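Long-range contacts in ferritin (Pseudo-nitzschia multiseries, PDB 4ISM), which probably stores iron in soluble, non-toxic form, taking it up as ferrous ion and depositing it as ferric hydroxide after oxidation by dioxygen: residues 11-16 against 67-72; 15-20 against 52-57. One frame throughout, in Å; residues are numbered along the deposited sequence.

Contact 1 of 2, residues 11-16 against 67-72; sequences RQVTQE and IELQAV. With ZN (zinc ion), chain M.
The single direct hydrogen bond between helix segment 11-16 and the loop segment 67-72 is a short, nearly straight one: Gln70 NE2 donates a hydrogen bond to Thr14 OG1 at 2.6 Å, with an N-H...O angle of 170°. The hydroxyl lies almost in the amide plane of Gln70, so the bond follows the natural direction of the N-H. Glutamine suits this place because its chain, extended beyond CG, spans the gap from the loop to the helix and meets the threonine side chain at about a right angle. Thr14 keeps CG2 anti to its own N and OG1 beside it (chi1 -54°), which turns the hydroxyl to the loop. The same oxygen also holds a water, at 2.8 Å from OG1, that accepts from the backbone N of Gln70; side chain and main chain of one glutamine are thus tied to one hydroxyl. The methyl CG2 of Thr14 rests near Ala71 O.

One step back on the helix, Val13 offers its two methyls to different partners, CG2 to Ile67 CD1 and CG1 to Leu69 CD2, each at 4.2 Å. A branched residue suits this role, its forked tip serving two loop side chains at once.

On the side turned from the loop the helix binds metal. Gln12 NE2 donates to Glu16 OE2 at 2.9 Å, 30° out of the carboxylate plane, while Glu16 OE1 binds zinc at 2.0 Å. Asn98 bonds to both side chains, and Ser101 takes up Arg11 NH1. Helix 4-32 has helix 84-111 against its metal-bearing side, helix 36-62 beneath Val13 through Phe56 and Val57, and the loop laid over its outer side, where Leu69 meets Leu24 of a second subunit.

Contact 2 of 2, residues 15-20 against 52-57; sequences QEFTAS and HGLGFV. With ZN (zinc ion), chain M.
Glu16 and His52 reach one zinc ion from two helices, their side chains crossing at about a right angle with carboxylate and imidazole planes 77° apart. With CG anti to the carbonyl carbon (chi1 -58°), Glu16 runs its CB and CG past Gly53, CB 3.5 Å from Gly53 N, and the bend at chi2 then turns the carboxylate to the metal, while OE2 is held by Gln12 and Asn98 and takes a bond from one of the zinc waters. His52 binds through ND1, at 2.1 Å; Glu16 OE1 sits at the edge of its ring, near the plane, and 3.2 Å from His52 CB. Glu49 and two waters complete the coordination. This is the ferroxidase site of the ferritin four-helix bundle, here holding zinc, between antiparallel helices whose local axes approach to 8.8 Å. Gly53 permits that closeness: a CB there would clash with Phe17 CE1, which instead lies 3.7 Å from Gly53 CA. At chi1 -71°, Phe17 swings its ring over to helix 36-62, where CZ touches Leu54 CD2 at 4.0 Å. Were Phe17 cut back to an alanine, a gap would probably open beside Gly53 and Leu54 would lose its aromatic partner. Leu24 of a second subunit packs on both Phe17 and Leu54.

How the contacts relate
From the N terminus, helix 4-32 supplies the first segment of both contacts, which overlap at Gln15 and Glu16. Helix 36-62 then folds back antiparallel, and contact 2 closes the shorter loop, its nearest ends 32 residues apart. The chain runs on into the segment after helix 36-62, which returns to the starting helix one turn earlier, closing contact 1 with its nearest ends 51 residues apart. The shorter loop lies wholly within the longer, so the two nest and do not cross. Their centres lie about 7 Å apart, and the two contacts touch directly: Val13 CG1 meets Val57 CG2 at 3.7 Å, and Val72 CG1 meets Phe17 O at 3.4 Å. Together they bind one helix to its bundle neighbour and to the loop covering it.

Contact 1 of 2, residues 11-16 against 67-72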
loop_
_atom_site.group_PDB
_atom_site.type_symbol
_atom_site.label_atom_id
_atom_site.label_comp_id
_atom_site.label_asym_id
_atom_site.label_seq_id
_atom_site.Cartn_x
_atom_site.Cartn_y
_atom_site.Cartn_z
ATOM N N ARG B 11 45.747 -26.076 22.415
ATOM C CA ARG B 11 45.451 -25.749 23.779
ATOM C C ARG B 11 44.499 -24.545 23.852
ATOM O O ARG B 11 43.738 -24.403 24.831
ATOM C CB ARG B 11 46.751 -25.418 24.478
ATOM C CG ARG B 11 46.640 -24.837 25.843
ATOM C CD ARG B 11 48.010 -24.406 26.365
ATOM N NE ARG B 11 47.902 -23.836 27.718
ATOM C CZ ARG B 11 47.258 -22.702 28.017
ATOM N NH1 ARG B 11 46.639 -21.995 27.073
ATOM N NH2 ARG B 11 47.211 -22.292 29.272
ATOM N N GLN B 12 44.502 -23.691 22.832
ATOM C CA GLN B 12 43.562 -22.511 22.918
ATOM C C GLN B 12 42.119 -22.996 22.842
ATOM O O GLN B 12 41.231 -22.421 23.497
ATOM C CB GLN B 12 43.850 -21.530 21.800
ATOM C CG GLN B 12 43.184 -20.161 22.028
ATOM C CD GLN B 12 43.529 -19.524 23.352
ATOM O OE1 GLN B 12 44.674 -19.633 23.855
ATOM N NE2 GLN B 12 42.545 -18.851 23.939
ATOM N N VAL B 13 41.876 -24.049 22.034
ATOM C CA VAL B 13 40.545 -24.582 21.919
ATOM C C VAL B 13 40.071 -25.016 23.336
ATOM O O VAL B 13 38.950 -24.694 23.794
ATOM C CB VAL B 13 40.458 -25.740 20.896
ATOM C CG1 VAL B 13 39.079 -26.399 20.945
ATOM C CG2 VAL B 13 40.712 -25.244 19.444
ATOM N N THR B 14 40.943 -25.741 24.043
ATOM C CA THR B 14 40.632 -26.223 25.384
ATOM C C THR B 14 40.337 -25.057 26.320
ATOM O O THR B 14 39.408 -25.115 27.096
ATOM C CB THR B 14 41.816 -27.041 25.919
ATOM O OG1 THR B 14 42.062 -28.042 24.920
ATOM C CG2 THR B 14 41.416 -27.737 27.212
ATOM N N GLN B 15 41.158 -24.027 26.257
ATOM C CA GLN B 15 40.937 -22.894 27.125
ATOM C C GLN B 15 39.575 -22.227 26.856
ATOM O O GLN B 15 38.931 -21.823 27.822
ATOM C CB GLN B 15 42.029 -21.863 26.899
ATOM C CG GLN B 15 41.803 -20.686 27.817
ATOM C CD GLN B 15 42.636 -20.755 29.093
ATOM O OE1 GLN B 15 42.853 -21.862 29.689
ATOM N NE2 GLN B 15 43.206 -19.574 29.474
ATOM N N GLU B 16 39.149 -22.083 25.581
ATOM C CA GLU B 16 37.857 -21.408 25.327
ATOM C C GLU B 16 36.755 -22.321 25.889
ATOM O O GLU B 16 35.815 -21.843 26.531
ATOM C CB GLU B 16 37.627 -21.167 23.816
ATOM C CG GLU B 16 38.744 -20.326 23.145
ATOM C CD GLU B 16 38.711 -18.888 23.637
ATOM O OE1 GLU B 16 37.648 -18.451 24.200
ATOM O OE2 GLU B 16 39.755 -18.190 23.554
ATOM N N ILE B 67 43.806 -30.794 15.147
ATOM C CA ILE B 67 43.170 -30.513 16.432
ATOM C C ILE B 67 42.833 -31.886 16.903
ATOM O O ILE B 67 42.370 -32.683 16.095
ATOM C CB ILE B 67 41.804 -29.798 16.205
ATOM C CG1 ILE B 67 42.038 -28.372 15.788
ATOM C CG2 ILE B 67 40.941 -29.827 17.471
ATOM C CD1 ILE B 67 42.949 -27.621 16.773
ATOM N N GLU B 68 43.057 -32.132 18.180
ATOM C CA GLU B 68 42.478 -33.252 18.911
ATOM C C GLU B 68 41.853 -32.703 20.160
ATOM O O GLU B 68 42.531 -32.038 20.954
ATOM C CB GLU B 68 43.558 -34.261 19.286
ATOM C CG GLU B 68 43.910 -35.035 18.061
ATOM C CD GLU B 68 44.911 -36.135 18.360
ATOM O OE1 GLU B 68 45.339 -36.236 19.525
ATOM O OE2 GLU B 68 45.238 -36.887 17.431
ATOM N N LEU B 69 40.540 -32.847 20.257
ATOM C CA LEU B 69 39.839 -32.322 21.420
ATOM C C LEU B 69 40.348 -33.017 22.702
ATOM O O LEU B 69 40.458 -34.261 22.747
ATOM C CB LEU B 69 38.357 -32.545 21.288
ATOM C CG LEU B 69 37.722 -31.869 20.058
ATOM C CD1 LEU B 69 36.231 -32.231 19.947
ATOM C CD2 LEU B 69 37.854 -30.353 20.191
ATOM N N GLN B 70 40.572 -32.213 23.736
ATOM C CA GLN B 70 41.023 -32.682 25.038
ATOM C C GLN B 70 39.801 -32.700 25.931
ATOM O O GLN B 70 38.745 -32.103 25.572
ATOM C CB GLN B 70 42.091 -31.710 25.627
ATOM C CG GLN B 70 43.248 -31.522 24.663
ATOM C CD GLN B 70 44.364 -30.717 25.292
ATOM O OE1 GLN B 70 45.416 -31.296 25.567
ATOM N NE2 GLN B 70 44.159 -29.380 25.550
ATOM N N ALA B 71 39.957 -33.249 27.132
ATOM C CA ALA B 71 38.866 -33.201 28.133
ATOM C C ALA B 71 38.633 -31.714 28.423
ATOM O O ALA B 71 39.567 -30.930 28.336
ATOM C CB ALA B 71 39.224 -33.875 29.501
ATOM N N VAL B 72 37.405 -31.390 28.813
ATOM C CA VAL B 72 37.087 -30.036 29.307
ATOM C C VAL B 72 37.012 -30.183 30.827
ATOM O O VAL B 72 36.101 -30.842 31.320
ATOM C CB VAL B 72 35.809 -29.478 28.701
ATOM C CG1 VAL B 72 35.664 -27.994 29.101
ATOM C CG2 VAL B 72 35.872 -29.583 27.151
HETATM ZN ZN ZN M . 37.037 -16.585 24.601
HETATM O O HOH W 1 40.410 -29.300 23.065
HETATM O O HOH W 2 38.788 -15.804 23.278
HETATM O O HOH W 3 37.475 -15.122 25.993
#

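Contact 2 of 2, residues 15-20 against 52-57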
loop_
_atom_site.group_PDB
_atom_site.type_symbol
_atom_site.label_atom_id
_atom_site.label_comp_id
_atom_site.label_asym_id
_atom_site.label_seq_id
_atom_site.Cartn_x
_atom_site.Cartn_y
_atom_site.Cartn_z
ATOM N N GLN B 15 41.158 -24.027 26.257
ATOM C CA GLN B 15 40.937 -22.894 27.125
ATOM C C GLN B 15 39.575 -22.227 26.856
ATOM O O GLN B 15 38.931 -21.823 27.822
ATOM C CB GLN B 15 42.029 -21.863 26.899
ATOM C CG GLN B 15 41.803 -20.686 27.817
ATOM C CD GLN B 15 42.636 -20.755 29.093
ATOM O OE1 GLN B 15 42.853 -21.862 29.689
ATOM N NE2 GLN B 15 43.206 -19.574 29.474
ATOM N N GLU B 16 39.149 -22.083 25.581
ATOM C CA GLU B 16 37.857 -21.408 25.327
ATOM C C GLU B 16 36.755 -22.321 25.889
ATOM O O GLU B 16 35.815 -21.843 26.531
ATOM C CB GLU B 16 37.627 -21.167 23.816
ATOM C CG GLU B 16 38.744 -20.326 23.145
ATOM C CD GLU B 16 38.711 -18.888 23.637
ATOM O OE1 GLU B 16 37.648 -18.451 24.200
ATOM O OE2 GLU B 16 39.755 -18.190 23.554
ATOM N N PHE B 17 36.870 -23.640 25.668
ATOM C CA PHE B 17 35.786 -24.540 26.159
ATOM C C PHE B 17 35.785 -24.611 27.689
ATOM O O PHE B 17 34.724 -24.824 28.314
ATOM C CB PHE B 17 35.938 -25.899 25.543
ATOM C CG PHE B 17 35.604 -25.928 24.073
ATOM C CD1 PHE B 17 34.855 -24.898 23.456
ATOM C CD2 PHE B 17 36.051 -26.989 23.288
ATOM C CE1 PHE B 17 34.522 -24.949 22.100
ATOM C CE2 PHE B 17 35.736 -27.042 21.941
ATOM C CZ PHE B 17 34.966 -26.032 21.350
ATOM N N THR B 18 36.969 -24.575 28.287
ATOM C CA THR B 18 37.095 -24.522 29.787
ATOM C C THR B 18 36.378 -23.263 30.342
ATOM O O THR B 18 35.639 -23.348 31.326
ATOM C CB THR B 18 38.604 -24.498 30.199
ATOM O OG1 THR B 18 39.228 -25.743 29.822
ATOM C CG2 THR B 18 38.826 -24.244 31.751
ATOM N N ALA B 19 36.639 -22.122 29.714
ATOM C CA ALA B 19 35.975 -20.847 30.020
ATOM C C ALA B 19 34.507 -20.994 29.848
ATOM O O ALA B 19 33.736 -20.558 30.714
ATOM C CB ALA B 19 36.554 -19.681 29.148
ATOM N N SER B 20 34.045 -21.626 28.772
ATOM C CA SER B 20 32.594 -21.768 28.588
ATOM C C SER B 20 31.983 -22.516 29.812
ATOM O O SER B 20 30.860 -22.171 30.337
ATOM C CB SER B 20 32.376 -22.553 27.265
ATOM O OG SER B 20 31.030 -22.856 27.011
ATOM N N HIS B 52 33.801 -18.929 20.452
ATOM C CA HIS B 52 35.252 -18.637 20.269
ATOM C C HIS B 52 36.057 -19.933 20.012
ATOM O O HIS B 52 36.925 -19.959 19.144
ATOM C CB HIS B 52 35.932 -17.993 21.523
ATOM C CG HIS B 52 35.402 -16.638 21.904
ATOM N ND1 HIS B 52 35.662 -16.074 23.132
ATOM C CD2 HIS B 52 34.604 -15.752 21.243
ATOM C CE1 HIS B 52 35.028 -14.912 23.233
ATOM N NE2 HIS B 52 34.362 -14.698 22.108
ATOM N N GLY B 53 35.855 -20.933 20.847
ATOM C CA GLY B 53 36.502 -22.235 20.619
ATOM C C GLY B 53 36.234 -22.767 19.206
ATOM O O GLY B 53 37.121 -23.334 18.524
ATOM N N LEU B 54 34.974 -22.761 18.839
ATOM C CA LEU B 54 34.627 -23.231 17.491
ATOM C C LEU B 54 35.349 -22.448 16.378
ATOM O O LEU B 54 35.623 -22.978 15.270
ATOM C CB LEU B 54 33.122 -23.220 17.256
ATOM C CG LEU B 54 32.318 -24.162 18.193
ATOM C CD1 LEU B 54 30.794 -23.893 17.998
ATOM C CD2 LEU B 54 32.720 -25.633 18.048
ATOM N N GLY B 55 35.492 -21.166 16.609
ATOM C CA GLY B 55 36.292 -20.351 15.647
ATOM C C GLY B 55 37.709 -20.776 15.497
ATOM O O GLY B 55 38.259 -20.763 14.396
ATOM N N PHE B 56 38.345 -21.116 16.614
ATOM C CA PHE B 56 39.681 -21.671 16.591
ATOM C C PHE B 56 39.693 -23.013 15.899
ATOM O O PHE B 56 40.591 -23.285 15.065
ATOM C CB PHE B 56 40.254 -21.801 18.018
ATOM C CG PHE B 56 40.864 -20.505 18.474
ATOM C CD1 PHE B 56 40.033 -19.465 18.957
ATOM C CD2 PHE B 56 42.245 -20.256 18.335
ATOM C CE1 PHE B 56 40.565 -18.225 19.324
ATOM C CE2 PHE B 56 42.764 -18.998 18.698
ATOM C CZ PHE B 56 41.933 -17.996 19.206
ATOM N N VAL B 57 38.679 -23.848 16.202
ATOM C CA VAL B 57 38.597 -25.154 15.545
ATOM C C VAL B 57 38.520 -24.956 14.015
ATOM O O VAL B 57 39.233 -25.636 13.272
ATOM C CB VAL B 57 37.375 -26.032 16.036
ATOM C CG1 VAL B 57 37.166 -27.217 15.089
ATOM C CG2 VAL B 57 37.545 -26.484 17.525
HETATM ZN ZN ZN M . 37.037 -16.585 24.601
HETATM O O HOH W 2 38.788 -15.804 23.278
HETATM O O HOH W 3 37.475 -15.122 25.993
#